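Local coordinates for glycinin A3B4 subunit (PDB 2D5F), which serves as an 11S seed storage globulin of soybean, built from two cupin domains and assembled into hexamers, and probably supplies amino acids to the germinating seedling, at residues G76-A81 with Y131-T136; F80-C85 with V124-V129; L146-N151 with F365-Q370; N385-S390 with N449-Y454. All blocks are in the same frame, centred on the assembly; numbering follows the deposited sequence.

In the fold
Contacts 1 and 2 lie in the first cupin domain, contact 4 in the second, and contact 3, centred about 8 Å from the chain's centre, where they meet. Contacts 1 and 2 overlap at the end of strand 75-80, sharing Phe80 and Ala81; contact 3 follows in sequence, then contact 4. The centres of contacts 1 and 2 are about 12 Å apart, and Ile125 of contact 2 packs on Ile78 and Tyr131 of contact 1. Contact 2 touches contact 3 through Phe365, and Ser368 of contact 3 meets Ala450 of contact 4. Contacts 1 and 4, centres about 31 Å apart, lie on opposite sides of the chain's centre, and all four reach neighbouring subunits, contact 3 through Gln370.

Contact 1: G76-A81 with Y131-T136; sequences GAIGFA and YWTYNT. With CO3 (carbonate ion), chain E.
Trp132 sets its CG between its own backbone N and carbonyl carbon (chi1 57°), and this folds the indole back across Gly79 on the adjoining strand. The CA of Gly79 sits 4.0 Å from the centroid of the five-membered ring, a CH-pi contact made over the face. Glycine suits this place because a CB would run into Trp132 CZ2. The indole nitrogen is held too: a water accepts from Trp132 NE1 and donates to Phe80 O. On the other side of the sheet, Ile78 extends with CG1 opposite its backbone N (chi1 176°), so that CG1 packs 3.7 Å from Thr133 CG2 and CD1 lies 3.8 Å from Tyr131 CD2. Tyr131 also offers its CB, 3.8 Å from Phe80 CD2.

The two strands run antiparallel, and Ala77 with Tyr134 and Gly79 with Trp132 form hydrogen-bonded pairs, each closed by two backbone bonds; Ala77 N to Tyr134 O, for example, measures 2.9 Å. Beyond the Ile78 side, hydroxyls reach a carbonate ion, probably picked up from the crystallisation liquor: Tyr131 OH donates to carbonate O2 over 2.9 Å, the anion coming in at the ring edge, while Thr133 OG1 donates to carbonate O1. Arg50 and His58 bind the same ion. This is the jelly-roll sheet of the first cupin domain, in which strand 131-135 runs between 75-80 and 56-62, strand 107-118 flanks 75-80 in turn, and Ile125 of strand 121-125 covers Ile78, Phe80 and Tyr131.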
loop_
_atom_site.group_PDB
_atom_site.type_symbol
_atom_site.label_atom_id
_atom_site.label_comp_id
_atom_site.label_asym_id
_atom_site.label_seq_id
_atom_site.Cartn_x
_atom_site.Cartn_y
_atom_site.Cartn_z
ATOM N N GLY B 76 31.287 16.895 7.716
ATOM C CA GLY B 76 31.630 15.795 8.587
ATOM C C GLY B 76 31.053 14.481 8.120
ATOM O O GLY B 76 30.681 14.311 6.955
ATOM N N ALA B 77 30.972 13.541 9.047
ATOM C CA ALA B 77 30.457 12.225 8.741
ATOM C C ALA B 77 29.529 11.786 9.852
ATOM O O ALA B 77 29.735 12.122 11.014
ATOM C CB ALA B 77 31.609 11.240 8.608
ATOM N N ILE B 78 28.500 11.038 9.484
ATOM C CA ILE B 78 27.551 10.529 10.451
ATOM C C ILE B 78 27.452 9.025 10.237
ATOM O O ILE B 78 27.479 8.547 9.102
ATOM C CB ILE B 78 26.156 11.166 10.265
ATOM C CG1 ILE B 78 25.158 10.527 11.240
ATOM C CG2 ILE B 78 25.700 11.001 8.813
ATOM C CD1 ILE B 78 23.799 11.222 11.292
ATOM N N GLY B 79 27.358 8.284 11.332
ATOM C CA GLY B 79 27.241 6.848 11.234
ATOM C C GLY B 79 26.095 6.369 12.100
ATOM O O GLY B 79 25.909 6.864 13.209
ATOM N N PHE B 80 25.311 5.426 11.587
ATOM C CA PHE B 80 24.196 4.882 12.346
ATOM C C PHE B 80 24.470 3.431 12.695
ATOM O O PHE B 80 25.340 2.792 12.104
ATOM C CB PHE B 80 22.899 4.918 11.537
ATOM C CG PHE B 80 22.499 6.284 11.072
ATOM C CD1 PHE B 80 23.070 6.837 9.935
ATOM C CD2 PHE B 80 21.508 6.993 11.741
ATOM C CE1 PHE B 80 22.653 8.072 9.466
ATOM C CE2 PHE B 80 21.084 8.229 11.280
ATOM C CZ PHE B 80 21.656 8.770 10.140
ATOM N N ALA B 81 23.715 2.913 13.656
ATOM C CA ALA B 81 23.835 1.518 14.054
ATOM C C ALA B 81 22.472 0.853 13.821
ATOM O O ALA B 81 21.633 0.826 14.713
ATOM C CB ALA B 81 24.235 1.405 15.535
ATOM N N TYR B 131 23.155 6.965 16.627
ATOM C CA TYR B 131 23.931 7.679 15.624
ATOM C C TYR B 131 25.011 8.506 16.306
ATOM O O TYR B 131 24.862 8.900 17.468
ATOM C CB TYR B 131 23.051 8.615 14.786
ATOM C CG TYR B 131 22.771 9.945 15.448
ATOM C CD1 TYR B 131 21.839 10.050 16.479
ATOM C CD2 TYR B 131 23.464 11.098 15.063
ATOM C CE1 TYR B 131 21.600 11.269 17.111
ATOM C CE2 TYR B 131 23.231 12.326 15.695
ATOM C CZ TYR B 131 22.300 12.400 16.713
ATOM O OH TYR B 131 22.049 13.601 17.326
ATOM N N TRP B 132 26.096 8.749 15.570
ATOM C CA TRP B 132 27.219 9.556 16.042
ATOM C C TRP B 132 27.688 10.398 14.860
ATOM O O TRP B 132 27.501 10.014 13.704
ATOM C CB TRP B 132 28.375 8.677 16.536
ATOM C CG TRP B 132 28.895 7.703 15.518
ATOM C CD1 TRP B 132 28.492 6.408 15.342
ATOM C CD2 TRP B 132 29.868 7.962 14.500
ATOM N NE1 TRP B 132 29.149 5.847 14.272
ATOM C CE2 TRP B 132 29.997 6.778 13.734
ATOM C CE3 TRP B 132 30.640 9.079 14.154
ATOM C CZ2 TRP B 132 30.872 6.678 12.642
ATOM C CZ3 TRP B 132 31.515 8.980 13.063
ATOM C CH2 TRP B 132 31.616 7.787 12.321
ATOM N N THR B 133 28.274 11.555 15.147
ATOM C CA THR B 133 28.766 12.434 14.087
ATOM C C THR B 133 30.164 12.936 14.425
ATOM O O THR B 133 30.537 13.022 15.595
ATOM C CB THR B 133 27.841 13.642 13.883
ATOM O OG1 THR B 133 27.808 14.420 15.082
ATOM C CG2 THR B 133 26.421 13.181 13.536
ATOM N N TYR B 134 30.927 13.279 13.393
ATOM C CA TYR B 134 32.292 13.744 13.571
ATOM C C TYR B 134 32.624 14.832 12.560
ATOM O O TYR B 134 32.254 14.738 11.390
ATOM C CB TYR B 134 33.255 12.568 13.393
ATOM C CG TYR B 134 34.714 12.953 13.375
ATOM C CD1 TYR B 134 35.360 13.353 14.541
ATOM C CD2 TYR B 134 35.448 12.926 12.188
ATOM C CE1 TYR B 134 36.700 13.718 14.532
ATOM C CE2 TYR B 134 36.795 13.290 12.167
ATOM C CZ TYR B 134 37.411 13.687 13.344
ATOM O OH TYR B 134 38.732 14.064 13.343
ATOM N N ASN B 135 33.324 15.861 13.027
ATOM C CA ASN B 135 33.731 16.977 12.185
ATOM C C ASN B 135 34.997 16.558 11.447
ATOM O O ASN B 135 36.015 16.264 12.070
ATOM C CB ASN B 135 34.006 18.200 13.063
ATOM C CG ASN B 135 34.278 19.449 12.262
ATOM O OD1 ASN B 135 34.298 20.553 12.813
ATOM N ND2 ASN B 135 34.490 19.291 10.958
ATOM N N THR B 136 34.922 16.515 10.123
ATOM C CA THR B 136 36.060 16.120 9.297
ATOM C C THR B 136 36.788 17.319 8.690
ATOM O O THR B 136 37.748 17.147 7.939
ATOM C CB THR B 136 35.615 15.232 8.129
ATOM O OG1 THR B 136 34.780 15.998 7.254
ATOM C CG2 THR B 136 34.844 14.019 8.631
HETATM C C CO3 E . 24.642 16.130 15.530
HETATM O O1 CO3 E . 25.687 15.533 15.941
HETATM O O2 CO3 E . 23.504 15.798 16.012
HETATM O O3 CO3 E . 24.743 17.055 14.638
HETATM O O HOH W 1 28.267 3.473 12.842
#

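Contact 2: F80-C85 with V124-V129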
loop_
_atom_site.group_PDB
_atom_site.type_symbol
_atom_site.label_atom_id
_atom_site.label_comp_id
_atom_site.label_asym_id
_atom_site.label_seq_id
_atom_site.Cartn_x
_atom_site.Cartn_y
_atom_site.Cartn_z
ATOM N N PHE B 80 25.311 5.426 11.587
ATOM C CA PHE B 80 24.196 4.882 12.346
ATOM C C PHE B 80 24.470 3.431 12.695
ATOM O O PHE B 80 25.340 2.792 12.104
ATOM C CB PHE B 80 22.899 4.918 11.537
ATOM C CG PHE B 80 22.499 6.284 11.072
ATOM C CD1 PHE B 80 23.070 6.837 9.935
ATOM C CD2 PHE B 80 21.508 6.993 11.741
ATOM C CE1 PHE B 80 22.653 8.072 9.466
ATOM C CE2 PHE B 80 21.084 8.229 11.280
ATOM C CZ PHE B 80 21.656 8.770 10.140
ATOM N N ALA B 81 23.715 2.913 13.656
ATOM C CA ALA B 81 23.835 1.518 14.054
ATOM C C ALA B 81 22.472 0.853 13.821
ATOM O O ALA B 81 21.633 0.826 14.713
ATOM C CB ALA B 81 24.235 1.405 15.535
ATOM N N PHE B 82 22.255 0.344 12.610
ATOM C CA PHE B 82 21.002 -0.329 12.286
ATOM C C PHE B 82 21.065 -1.727 12.876
ATOM O O PHE B 82 21.987 -2.492 12.593
ATOM C CB PHE B 82 20.794 -0.375 10.771
ATOM C CG PHE B 82 20.309 0.924 10.194
ATOM C CD1 PHE B 82 21.180 1.994 10.014
ATOM C CD2 PHE B 82 18.963 1.096 9.876
ATOM C CE1 PHE B 82 20.717 3.222 9.524
ATOM C CE2 PHE B 82 18.490 2.318 9.385
ATOM C CZ PHE B 82 19.373 3.383 9.210
ATOM N N PRO B 83 20.072 -2.084 13.696
ATOM C CA PRO B 83 20.031 -3.398 14.345
ATOM C C PRO B 83 20.042 -4.610 13.424
ATOM O O PRO B 83 19.246 -4.701 12.496
ATOM C CB PRO B 83 18.760 -3.322 15.187
ATOM C CG PRO B 83 17.844 -2.480 14.313
ATOM C CD PRO B 83 18.787 -1.371 13.860
ATOM N N GLY B 84 20.961 -5.533 13.691
ATOM C CA GLY B 84 21.040 -6.754 12.914
ATOM C C GLY B 84 21.633 -6.666 11.526
ATOM O O GLY B 84 21.767 -7.683 10.846
ATOM N N CYS B 85 21.994 -5.467 11.091
ATOM C CA CYS B 85 22.574 -5.301 9.763
ATOM C C CYS B 85 24.061 -5.646 9.705
ATOM O O CYS B 85 24.792 -5.440 10.672
ATOM C CB CYS B 85 22.360 -3.875 9.293
ATOM S SG CYS B 85 20.621 -3.515 8.904
ATOM N N VAL B 124 18.542 12.760 8.452
ATOM C CA VAL B 124 17.361 12.263 9.146
ATOM C C VAL B 124 17.766 11.152 10.100
ATOM O O VAL B 124 18.431 10.201 9.691
ATOM C CB VAL B 124 16.323 11.701 8.141
ATOM C CG1 VAL B 124 15.097 11.200 8.879
ATOM C CG2 VAL B 124 15.944 12.774 7.128
ATOM N N ILE B 125 17.381 11.271 11.368
ATOM C CA ILE B 125 17.699 10.242 12.360
ATOM C C ILE B 125 16.434 9.438 12.672
ATOM O O ILE B 125 15.449 9.996 13.149
ATOM C CB ILE B 125 18.180 10.839 13.696
ATOM C CG1 ILE B 125 19.255 11.913 13.466
ATOM C CG2 ILE B 125 18.708 9.717 14.587
ATOM C CD1 ILE B 125 20.481 11.424 12.729
ATOM N N PRO B 126 16.441 8.120 12.402
ATOM C CA PRO B 126 15.258 7.296 12.684
ATOM C C PRO B 126 15.050 7.111 14.189
ATOM O O PRO B 126 16.009 7.133 14.965
ATOM C CB PRO B 126 15.584 5.964 12.010
ATOM C CG PRO B 126 16.555 6.334 10.926
ATOM C CD PRO B 126 17.429 7.362 11.614
ATOM N N PRO B 127 13.794 6.922 14.618
ATOM C CA PRO B 127 13.522 6.732 16.046
ATOM C C PRO B 127 14.232 5.477 16.557
ATOM O O PRO B 127 14.244 4.441 15.885
ATOM C CB PRO B 127 12.001 6.579 16.098
ATOM C CG PRO B 127 11.527 7.322 14.875
ATOM C CD PRO B 127 12.541 6.936 13.838
ATOM N N GLY B 128 14.840 5.595 17.734
ATOM C CA GLY B 128 15.513 4.469 18.357
ATOM C C GLY B 128 16.821 4.016 17.749
ATOM O O GLY B 128 17.485 3.153 18.310
ATOM N N VAL B 129 17.197 4.585 16.609
ATOM C CA VAL B 129 18.441 4.200 15.950
ATOM C C VAL B 129 19.617 5.044 16.450
ATOM O O VAL B 129 19.587 6.279 16.375
ATOM C CB VAL B 129 18.338 4.359 14.416
ATOM C CG1 VAL B 129 19.683 4.062 13.772
ATOM C CG2 VAL B 129 17.259 3.422 13.862
#
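Two proline-glycine type II turns, Phe82 to Cys85 and Pro126 to Val129, follow strands 75-80 and 121-125 of the first cupin domain, and the rings of Phe80 and Phe82 meet Ile125, Pro126 and Val129. Phe80 makes the larger share on the side of 80-85, and Val129 on the other. The CG of Phe80 lies opposite the carbonyl carbon (chi1 -58°), which sends the far end of the ring toward the end of strand 121-125: Phe80 CE2 comes 3.6 Å from Ile125 CD1 and 3.8 Å from Pro126 CD. The ring meets the Pro126 side chain at about a right angle, and Val129, at the other end of the same turn, also crosses it at about a right angle, placing CG1 4.0 Å from Phe80 CD2. Val124 O, 3.6 Å from Phe80 CZ, is buried with no polar partner in the model, so the apolar ring covers it without satisfying it. Phe82 completes the packing: Val129 CG1 lies over one face of its ring, 4.5 Å from CE1, and Pro126 CG is 4.4 Å from CZ.

In each turn proline supplies the second residue and glycine the third, where phi is positive (75° at Gly84, 72° at Gly128). Val129 N bonds to Pro126 O at 3.3 Å, whereas the matching bond of the other turn, Cys85 N to Phe82 O, is weak. Cys85 is joined by a disulfide to Cys327, the link that in 11S globulins ties the acidic chain to the basic one. A neighbouring subunit meets both turns, Asp457 of that subunit accepting from Gly84 N and its Trp384 donating to Gly128 O.

Contact 3: L146-N151 with F365-Q370; sequences LLDTSN and FGLSAQ
Asp148 presents two different surfaces to 365-370. Its CB packs 3.8 Å from Leu367 CD1, the two side chains sliding past each other in opposite directions, while its carboxylate oxygen OD2 accepts a hydrogen bond from a water 2.7 Å away that also donates to Gly366 O. Beside it, Leu146 CD1 lies 4.1 Å from Leu367 CD2, so Leu367 packs against both Leu146 and the CB of Asp148. With CG opposite its backbone N (chi1 -171°), Asp148 holds OD2 where Asn151 ND2 can donate to it over 3.1 Å, with OD2 lying 17° out of the amide plane of Asn151. Asn151 ND2 also comes close to Phe365 O, but at an angle too poor for a bond. A leucine in place of Asp148 would probably leave the Asn151 amide and the bridging water without their common acceptor.

Behind these groups stands the backbone: Asp148 centres an inverse gamma turn, closed by Thr149 N to Leu147 O, and begins a type I turn in which Asn151 N bonds to Asp148 O at 3.1 Å. Asn151 OD1 accepts from Asn153 N, fixing the amide's other end. Gly366, just after helix 362-365, takes positive phi, readily adopted without a side chain. Strand 141-147 of the first cupin domain thus meets the join between helix 362-365 and strand 368-374 of the second, with Met68 of strand 67-73 against Leu367 and Phe444 of strand 438-445 against Leu146.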
loop_
_atom_site.group_PDB
_atom_site.type_symbol
_atom_site.label_atom_id
_atom_site.label_comp_id
_atom_site.label_asym_id
_atom_site.label_seq_id
_atom_site.Cartn_x
_atom_site.Cartn_y
_atom_site.Cartn_z
ATOM N N LEU B 146 15.508 19.441 14.146
ATOM C CA LEU B 146 14.096 19.522 14.469
ATOM C C LEU B 146 13.797 18.199 15.175
ATOM O O LEU B 146 13.906 17.129 14.565
ATOM C CB LEU B 146 13.255 19.640 13.188
ATOM C CG LEU B 146 11.743 19.906 13.320
ATOM C CD1 LEU B 146 11.014 18.695 13.929
ATOM C CD2 LEU B 146 11.525 21.148 14.173
ATOM N N LEU B 147 13.472 18.275 16.464
ATOM C CA LEU B 147 13.147 17.091 17.257
ATOM C C LEU B 147 11.628 16.904 17.209
ATOM O O LEU B 147 10.884 17.579 17.916
ATOM C CB LEU B 147 13.611 17.263 18.714
ATOM C CG LEU B 147 15.101 17.098 19.075
ATOM C CD1 LEU B 147 15.958 18.043 18.275
ATOM C CD2 LEU B 147 15.295 17.366 20.565
ATOM N N ASP B 148 11.175 15.989 16.360
ATOM C CA ASP B 148 9.750 15.731 16.193
ATOM C C ASP B 148 9.170 14.904 17.348
ATOM O O ASP B 148 8.753 13.764 17.157
ATOM C CB ASP B 148 9.533 15.029 14.847
ATOM C CG ASP B 148 8.064 14.910 14.467
ATOM O OD1 ASP B 148 7.244 15.732 14.935
ATOM O OD2 ASP B 148 7.734 13.996 13.685
ATOM N N THR B 149 9.138 15.502 18.537
ATOM C CA THR B 149 8.632 14.846 19.744
ATOM C C THR B 149 7.180 14.365 19.668
ATOM O O THR B 149 6.830 13.363 20.282
ATOM C CB THR B 149 8.736 15.775 20.978
ATOM O OG1 THR B 149 8.170 17.052 20.659
ATOM C CG2 THR B 149 10.187 15.956 21.407
ATOM N N SER B 150 6.336 15.077 18.927
ATOM C CA SER B 150 4.935 14.695 18.821
ATOM C C SER B 150 4.680 13.607 17.781
ATOM O O SER B 150 3.546 13.175 17.603
ATOM C CB SER B 150 4.069 15.919 18.494
ATOM O OG SER B 150 4.326 16.406 17.183
ATOM N N ASN B 151 5.730 13.162 17.099
ATOM C CA ASN B 151 5.572 12.124 16.081
ATOM C C ASN B 151 4.829 10.909 16.633
ATOM O O ASN B 151 5.060 10.484 17.761
ATOM C CB ASN B 151 6.935 11.694 15.533
ATOM C CG ASN B 151 6.818 10.636 14.442
ATOM O OD1 ASN B 151 6.814 9.438 14.717
ATOM N ND2 ASN B 151 6.700 11.084 13.203
ATOM N N PHE B 365 8.437 8.769 8.910
ATOM C CA PHE B 365 8.756 9.721 9.973
ATOM C C PHE B 365 7.880 10.969 10.039
ATOM O O PHE B 365 8.009 11.770 10.968
ATOM C CB PHE B 365 10.224 10.130 9.875
ATOM C CG PHE B 365 11.162 8.966 9.737
ATOM C CD1 PHE B 365 10.945 7.789 10.455
ATOM C CD2 PHE B 365 12.260 9.043 8.891
ATOM C CE1 PHE B 365 11.813 6.706 10.329
ATOM C CE2 PHE B 365 13.137 7.964 8.756
ATOM C CZ PHE B 365 12.911 6.790 9.479
ATOM N N GLY B 366 6.997 11.136 9.061
ATOM C CA GLY B 366 6.106 12.289 9.051
ATOM C C GLY B 366 6.772 13.658 9.031
ATOM O O GLY B 366 6.303 14.599 9.684
ATOM N N LEU B 367 7.857 13.787 8.277
ATOM C CA LEU B 367 8.557 15.061 8.196
ATOM C C LEU B 367 9.000 15.419 6.789
ATOM O O LEU B 367 9.295 14.552 5.981
ATOM C CB LEU B 367 9.789 15.048 9.097
ATOM C CG LEU B 367 9.587 15.146 10.606
ATOM C CD1 LEU B 367 10.887 14.800 11.299
ATOM C CD2 LEU B 367 9.133 16.556 10.978
ATOM N N SER B 368 9.037 16.715 6.510
ATOM C CA SER B 368 9.501 17.222 5.227
ATOM C C SER B 368 10.051 18.615 5.481
ATOM O O SER B 368 10.007 19.115 6.604
ATOM C CB SER B 368 8.368 17.262 4.196
ATOM O OG SER B 368 7.278 18.024 4.652
ATOM N N ALA B 369 10.580 19.247 4.445
ATOM C CA ALA B 369 11.133 20.579 4.616
ATOM C C ALA B 369 11.266 21.328 3.309
ATOM O O ALA B 369 11.116 20.758 2.231
ATOM C CB ALA B 369 12.503 20.488 5.290
ATOM N N GLN B 370 11.530 22.622 3.429
ATOM C CA GLN B 370 11.755 23.467 2.272
ATOM C C GLN B 370 12.914 24.389 2.615
ATOM O O GLN B 370 13.166 24.679 3.786
ATOM C CB GLN B 370 10.514 24.298 1.933
ATOM C CG GLN B 370 9.387 23.483 1.309
ATOM C CD GLN B 370 8.238 24.343 0.832
ATOM O OE1 GLN B 370 7.720 25.162 1.579
ATOM N NE2 GLN B 370 7.829 24.155 -0.423
HETATM O O HOH W 2 5.475 13.984 12.177
#

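Contact 4: N385-S390 with N449-Y454; sequences NLNANS and NAVSSY
The carboxamide of Asn387 lies with one flat face against Val451, whose CG2 sits 4.0 Å from Asn387 CG, the side chains meeting at about a right angle. The amide's outer end reaches the backbone at Ala450 and Val451. It gets there because CG stands between the backbone N and carbonyl carbon (chi1 63°), which folds the short side chain over segment 449-454. The second flat group, the amide of Asn385, rests its end against the CB of Ser452. Leu386 meets the same methyl as Asn387, its CB 3.8 Å from Val451 CG2, while Leu386 CD1 reaches Ser453 CB at 3.7 Å, apolar groups suited to this buried position.

Here the end of strand 379-385 pairs with strand 452-454 in the second cupin domain. Asn385 and Ser452 form an antiparallel non-hydrogen-bonded pair, their CA atoms 4.1 Å apart, and Leu386 N donates to Val451 O over 2.9 Å at 152°. Further on two small residues meet, Ala388 CB lying 4.1 Å from Ala450 CB. With an alanine here instead of Asn387, part of the cover over Val451 CG2 is likely to be lost and a gap opened beside the Ala450 backbone. Glu324 of a neighbouring subunit accepts from Ser452 N, and in another subunit Gly128 packs on Leu386 and Pro83 on Ser453.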
loop_
_atom_site.group_PDB
_atom_site.type_symbol
_atom_site.label_atom_id
_atom_site.label_comp_id
_atom_site.label_asym_id
_atom_site.label_seq_id
_atom_site.Cartn_x
_atom_site.Cartn_y
_atom_site.Cartn_z
ATOM N N ASN B 385 0.030 26.250 4.725
ATOM C CA ASN B 385 0.251 24.827 4.603
ATOM C C ASN B 385 -1.061 24.149 4.953
ATOM O O ASN B 385 -1.619 24.366 6.025
ATOM C CB ASN B 385 1.380 24.391 5.538
ATOM C CG ASN B 385 2.712 25.023 5.163
ATOM O OD1 ASN B 385 3.292 25.792 5.933
ATOM N ND2 ASN B 385 3.196 24.710 3.970
ATOM N N LEU B 386 -1.551 23.337 4.027
ATOM C CA LEU B 386 -2.812 22.640 4.193
ATOM C C LEU B 386 -2.829 21.557 5.252
ATOM O O LEU B 386 -3.788 21.439 6.009
ATOM C CB LEU B 386 -3.231 21.990 2.870
ATOM C CG LEU B 386 -3.758 22.836 1.709
ATOM C CD1 LEU B 386 -2.692 23.797 1.193
ATOM C CD2 LEU B 386 -4.199 21.892 0.611
ATOM N N ASN B 387 -1.760 20.771 5.303
ATOM C CA ASN B 387 -1.703 19.625 6.199
ATOM C C ASN B 387 -0.534 19.519 7.169
ATOM O O ASN B 387 -0.143 18.406 7.526
ATOM C CB ASN B 387 -1.733 18.348 5.351
ATOM C CG ASN B 387 -0.525 18.232 4.433
ATOM O OD1 ASN B 387 -0.295 17.186 3.814
ATOM N ND2 ASN B 387 0.254 19.307 4.332
ATOM N N ALA B 388 0.025 20.635 7.616
ATOM C CA ALA B 388 1.140 20.526 8.546
ATOM C C ALA B 388 1.521 21.809 9.255
ATOM O O ALA B 388 1.351 22.897 8.717
ATOM C CB ALA B 388 2.357 19.985 7.813
ATOM N N ASN B 389 2.021 21.666 10.479
ATOM C CA ASN B 389 2.516 22.805 11.226
ATOM C C ASN B 389 3.903 23.006 10.627
ATOM O O ASN B 389 4.473 22.074 10.050
ATOM C CB ASN B 389 2.655 22.487 12.717
ATOM C CG ASN B 389 1.342 22.547 13.450
ATOM O OD1 ASN B 389 0.522 23.424 13.194
ATOM N ND2 ASN B 389 1.141 21.627 14.387
ATOM N N SER B 390 4.456 24.204 10.767
ATOM C CA SER B 390 5.773 24.475 10.208
ATOM C C SER B 390 6.639 25.220 11.200
ATOM O O SER B 390 6.127 25.910 12.082
ATOM C CB SER B 390 5.647 25.323 8.940
ATOM O OG SER B 390 4.940 24.633 7.934
ATOM N N ASN B 449 4.819 14.702 3.338
ATOM C CA ASN B 449 4.570 15.310 2.034
ATOM C C ASN B 449 3.672 16.534 2.250
ATOM O O ASN B 449 2.541 16.588 1.775
ATOM C CB ASN B 449 3.888 14.293 1.107
ATOM C CG ASN B 449 3.805 14.772 -0.332
ATOM O OD1 ASN B 449 4.472 15.733 -0.721
ATOM N ND2 ASN B 449 2.994 14.094 -1.135
ATOM N N ALA B 450 4.194 17.507 2.991
ATOM C CA ALA B 450 3.461 18.724 3.300
ATOM C C ALA B 450 3.143 19.491 2.021
ATOM O O ALA B 450 3.991 19.633 1.143
ATOM C CB ALA B 450 4.279 19.588 4.249
ATOM N N VAL B 451 1.913 19.974 1.905
ATOM C CA VAL B 451 1.523 20.713 0.717
ATOM C C VAL B 451 1.058 22.100 1.104
ATOM O O VAL B 451 0.366 22.278 2.099
ATOM C CB VAL B 451 0.385 19.994 -0.060
ATOM C CG1 VAL B 451 0.825 18.597 -0.446
ATOM C CG2 VAL B 451 -0.864 19.920 0.779
ATOM N N SER B 452 1.454 23.085 0.314
ATOM C CA SER B 452 1.061 24.454 0.583
ATOM C C SER B 452 0.292 25.020 -0.600
ATOM O O SER B 452 0.237 24.433 -1.680
ATOM C CB SER B 452 2.297 25.319 0.842
ATOM O OG SER B 452 3.038 25.479 -0.353
ATOM N N SER B 453 -0.312 26.174 -0.384
ATOM C CA SER B 453 -1.059 26.836 -1.432
ATOM C C SER B 453 -0.780 28.323 -1.296
ATOM O O SER B 453 -0.662 28.826 -0.181
ATOM C CB SER B 453 -2.556 26.564 -1.263
ATOM O OG SER B 453 -3.313 27.285 -2.220
ATOM N N TYR B 454 -0.625 29.021 -2.418
ATOM C CA TYR B 454 -0.406 30.461 -2.351
ATOM C C TYR B 454 -1.654 31.148 -2.919
ATOM O O TYR B 454 -2.261 30.671 -3.881
ATOM C CB TYR B 454 0.888 30.870 -3.070
ATOM C CG TYR B 454 1.015 30.530 -4.541
ATOM C CD1 TYR B 454 1.023 31.543 -5.508
ATOM C CD2 TYR B 454 1.211 29.217 -4.964
ATOM C CE1 TYR B 454 1.231 31.259 -6.853
ATOM C CE2 TYR B 454 1.420 28.917 -6.312
ATOM C CZ TYR B 454 1.432 29.943 -7.250
ATOM O OH TYR B 454 1.646 29.655 -8.582
#